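Local coordinates for protein sesquisabinene B synthase 2 (Santalum album, PDB 6A2A) that probably converts a farnesyl diphosphate substrate into the sesquiterpene sesquisabinene B, using magnesium or manganese ions, as a member of the plant terpene synthase family, at residues F331-I334 with T335-D339; S385-L388 with K389-T392. All coordinates share one frame; numbering follows the deposited sequence.

Contact 1 of 2, residues F331-I334 with T335-D339; sequences FTDI and TNRWD
The last turn of helix 325-337, in the metal-binding domain of this terpene synthase, closes with an i to i+4 salt bridge between Asp333 and Arg337. Arg337 grips the carboxylate side-on with two nitrogens: NE donates to Asp333 OD1 at 2.9 Å, its N-H...O angle 165°, and NH2 donates to Asp333 OD2 at 2.7 Å. Both oxygens lie close to the guanidinium plane, but each nitrogen meets its oxygen from above the carboxylate plane, the two planes standing 39° apart. A bend at chi3 (-68°) folds the arginine chain back over the preceding turn and brings NE beside the acid. NH1 faces onward to Asp339 OD2 in a weak hydrogen bond of 3.2 Å, part of a salt bridge, which makes a three-residue network across the helix end; Asp339 OD1 bonds Ser341 OG. Asp333 OD1 also accepts from a water that in turn takes a hydrogen bond from Asn336 ND2, while Asn336 OD1 bonds Ser385 OG of helix 377-400. A leucine at Asp333 would probably leave the NE and NH2 edge of Arg337 without its acidic mate and the guanidinium freer to swing, held by the weak bond to Asp339.

On the buried side, Thr335 binds Phe331 O twice, through N and through OG1 at 2.8 Å, the donors approaching from opposite faces of the carbonyl plane. With OG1 beside its own backbone N, the threonine hydroxyl is placed to reach back one turn. Trp338 has positive phi; its N bonds Thr335 O at 3.1 Å, inside the bond from Asp339 N to Ile334 O at 3.3 Å. This pair of bonds closing over a residue of positive phi is a Schellman motif that ends the helix.

Contact 2 of 2, residues S385-L388 with K389-T392; sequences SDQL and KSYT
Gln387 runs alongside Tyr391, both pointing the same way from one flank of helix 377-400, part of the alpha-helical terpene synthase fold; CG of the glutamine comes within 4.1 Å of CZ of the tyrosine. The amide plane stands 78° from the ring plane, and NE2 gives Tyr391 OH a weak hydrogen bond, bent to 126°. The extended glutamine chain carries the amide out to the phenol, while OE1 is taken by Asn421 ND2. Leu388 adds an apolar contact, its CD2 lying 3.8 Å from Tyr391 CD2.

Gln387 O lies over one face of the Tyr391 ring and accepts from Tyr391 N and from Ser390 OG at 2.7 Å, with a weak third bond from Ser390 N. The serine hydroxyl stands between its own N and carbonyl carbon (chi1 82°), which turns it back to this carbonyl, one turn earlier. Leu388 O likewise takes two donors, Thr392 N and Thr392 OG1, from opposite faces of its plane.

On another flank, the extended Lys389 chain passes over Ser385 O, with CG 3.3 Å from that oxygen. Ser385 OG is hydrogen-bonded to Asn336 OD1 of helix 325-337. A water joins the lysine tip to the preceding turn: it donates to Ser385 OG and Asp386 OD1, and accepts from Lys389 NZ at 2.9 Å.

How the contacts relate
Contact 1 and contact 2 lie on neighbouring helices, 325-337 and 377-400, their centres 11 Å apart. The shorter polar link is a probable hydrogen bond of 2.7 Å between Asn336 OD1 and Ser385 OG; Thr332 OG1 and Thr392 OG1, 3.5 Å apart, add a weak one. Beside these, Leu388 packs against contact 1, its CD1 3.6 Å from Phe331 CD1 and 3.4 Å from Thr335 OG1. Tyr319 of helix 299-321, whose OH bonds Thr332 OG1, meets the rings of Phe331 and Tyr391 edge-to-face. Contact 2 is nearer the magnesium site: the Tyr391 side chain is about 4 Å from that of Asp316, a magnesium ligand, that of Phe331 about 10 Å. No metal is bound to this chain.

Contact 1 of 2, residues F331-I334 with T335-D339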
# COMPACT_ATOMS: atom_id res chain seq x y z
N PHE A 331 18.52 -1.85 -18.94
CA PHE A 331 17.44 -1.13 -18.20
C PHE A 331 16.53 -0.41 -19.18
O PHE A 331 15.26 -0.51 -19.14
CB PHE A 331 18.09 -0.20 -17.17
CG PHE A 331 17.19 0.32 -16.08
CD1 PHE A 331 16.06 1.08 -16.37
CD2 PHE A 331 17.52 0.10 -14.76
CE1 PHE A 331 15.31 1.63 -15.34
CE2 PHE A 331 16.74 0.63 -13.73
CZ PHE A 331 15.63 1.36 -14.03
N THR A 332 17.14 0.33 -20.12
CA THR A 332 16.43 1.13 -21.08
C THR A 332 15.62 0.23 -22.01
O THR A 332 14.45 0.47 -22.29
CB THR A 332 17.35 2.06 -21.87
OG1 THR A 332 18.03 2.92 -20.95
CG2 THR A 332 16.63 2.90 -22.90
N ASP A 333 16.21 -0.85 -22.47
CA ASP A 333 15.50 -1.78 -23.40
C ASP A 333 14.30 -2.48 -22.76
O ASP A 333 13.20 -2.63 -23.39
CB ASP A 333 16.53 -2.83 -23.89
CG ASP A 333 15.90 -3.91 -24.76
OD1 ASP A 333 15.29 -3.58 -25.77
OD2 ASP A 333 16.03 -5.10 -24.39
N ILE A 334 14.44 -2.90 -21.52
CA ILE A 334 13.32 -3.53 -20.80
C ILE A 334 12.19 -2.51 -20.69
O ILE A 334 11.02 -2.84 -20.92
CB ILE A 334 13.79 -4.01 -19.42
CG1 ILE A 334 14.60 -5.31 -19.57
CG2 ILE A 334 12.65 -4.15 -18.43
CD1 ILE A 334 15.34 -5.71 -18.34
N THR A 335 12.57 -1.27 -20.41
CA THR A 335 11.54 -0.23 -20.18
C THR A 335 10.83 0.04 -21.52
O THR A 335 9.61 0.06 -21.59
CB THR A 335 12.18 1.03 -19.60
OG1 THR A 335 12.80 0.67 -18.38
CG2 THR A 335 11.18 2.15 -19.41
N ASN A 336 11.62 0.17 -22.61
CA ASN A 336 11.10 0.44 -23.94
C ASN A 336 10.08 -0.62 -24.33
O ASN A 336 9.06 -0.31 -24.91
CB ASN A 336 12.18 0.45 -25.02
CG ASN A 336 13.07 1.68 -25.00
OD1 ASN A 336 12.74 2.69 -24.39
ND2 ASN A 336 14.23 1.56 -25.63
N ARG A 337 10.41 -1.87 -24.06
CA ARG A 337 9.58 -2.97 -24.49
C ARG A 337 8.56 -3.38 -23.42
O ARG A 337 7.70 -4.22 -23.72
CB ARG A 337 10.47 -4.16 -24.87
CG ARG A 337 11.33 -3.89 -26.10
CD ARG A 337 12.08 -5.14 -26.51
NE ARG A 337 13.08 -5.50 -25.53
CZ ARG A 337 12.96 -6.49 -24.64
NH1 ARG A 337 11.90 -7.27 -24.67
NH2 ARG A 337 13.92 -6.69 -23.74
N TRP A 338 8.60 -2.80 -22.24
CA TRP A 338 7.68 -3.18 -21.13
C TRP A 338 7.65 -4.69 -20.91
O TRP A 338 6.60 -5.31 -20.75
CB TRP A 338 6.29 -2.56 -21.35
CG TRP A 338 5.64 -2.12 -20.08
CD1 TRP A 338 4.49 -2.60 -19.53
CD2 TRP A 338 6.17 -1.14 -19.16
NE1 TRP A 338 4.25 -1.96 -18.34
CE2 TRP A 338 5.25 -1.05 -18.10
CE3 TRP A 338 7.28 -0.30 -19.16
CZ2 TRP A 338 5.43 -0.17 -17.03
CZ3 TRP A 338 7.46 0.57 -18.11
CH2 TRP A 338 6.55 0.63 -17.06
N ASP A 339 8.85 -5.27 -20.81
CA ASP A 339 9.02 -6.70 -20.79
C ASP A 339 10.13 -7.02 -19.88
O ASP A 339 11.27 -6.76 -20.21
CB ASP A 339 9.32 -7.18 -22.20
CG ASP A 339 9.61 -8.69 -22.27
OD1 ASP A 339 9.85 -9.37 -21.26
OD2 ASP A 339 9.63 -9.17 -23.42
O HOH W 1 14.53 -1.15 -26.97

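Contact 2 of 2, residues S385-L388 with K389-T392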
# COMPACT_ATOMS: atom_id res chain seq x y z
N SER A 385 9.85 5.38 -20.90
CA SER A 385 10.68 5.10 -22.04
C SER A 385 11.29 6.40 -22.59
O SER A 385 12.48 6.49 -22.75
CB SER A 385 9.90 4.37 -23.11
OG SER A 385 10.62 4.36 -24.32
N ASP A 386 10.48 7.45 -22.75
CA ASP A 386 10.99 8.75 -23.24
C ASP A 386 12.08 9.28 -22.28
O ASP A 386 13.14 9.78 -22.70
CB ASP A 386 9.86 9.75 -23.38
CG ASP A 386 8.91 9.50 -24.51
OD1 ASP A 386 9.21 8.69 -25.45
OD2 ASP A 386 7.84 10.20 -24.55
N GLN A 387 11.82 9.20 -20.97
CA GLN A 387 12.77 9.73 -19.97
C GLN A 387 14.09 8.96 -19.99
O GLN A 387 15.20 9.55 -20.00
CB GLN A 387 12.16 9.68 -18.58
CG GLN A 387 13.05 10.38 -17.59
CD GLN A 387 12.35 10.76 -16.32
OE1 GLN A 387 11.15 10.58 -16.19
NE2 GLN A 387 13.10 11.40 -15.44
N LEU A 388 14.05 7.64 -20.09
CA LEU A 388 15.33 6.93 -20.06
C LEU A 388 16.10 7.10 -21.39
O LEU A 388 17.34 7.04 -21.40
CB LEU A 388 15.05 5.45 -19.78
CG LEU A 388 14.40 5.13 -18.44
CD1 LEU A 388 14.37 3.63 -18.27
CD2 LEU A 388 15.08 5.81 -17.27
N LYS A 389 15.39 7.30 -22.46
CA LYS A 389 16.06 7.64 -23.71
C LYS A 389 16.78 8.98 -23.56
O LYS A 389 17.88 9.12 -24.06
CB LYS A 389 15.06 7.70 -24.85
CG LYS A 389 14.58 6.33 -25.30
CD LYS A 389 13.56 6.44 -26.40
CE LYS A 389 13.19 5.15 -27.10
NZ LYS A 389 12.01 5.38 -27.97
N SER A 390 16.22 9.91 -22.80
CA SER A 390 16.87 11.19 -22.63
C SER A 390 18.11 11.04 -21.72
O SER A 390 19.12 11.74 -21.90
CB SER A 390 15.88 12.24 -22.18
OG SER A 390 15.68 12.14 -20.75
N TYR A 391 18.06 10.15 -20.73
CA TYR A 391 19.23 9.89 -19.88
C TYR A 391 20.35 9.28 -20.73
O TYR A 391 21.51 9.61 -20.57
CB TYR A 391 18.89 8.87 -18.80
CG TYR A 391 18.08 9.38 -17.64
CD1 TYR A 391 17.65 10.70 -17.53
CD2 TYR A 391 17.66 8.51 -16.67
CE1 TYR A 391 16.93 11.14 -16.44
CE2 TYR A 391 16.92 8.93 -15.58
CZ TYR A 391 16.53 10.24 -15.46
OH TYR A 391 15.78 10.63 -14.39
N THR A 392 19.93 8.38 -21.59
CA THR A 392 20.90 7.71 -22.46
C THR A 392 21.64 8.71 -23.39
O THR A 392 22.87 8.64 -23.53
CB THR A 392 20.24 6.56 -23.21
OG1 THR A 392 19.70 5.68 -22.21
CG2 THR A 392 21.26 5.84 -24.07
O HOH W 2 10.05 6.39 -26.08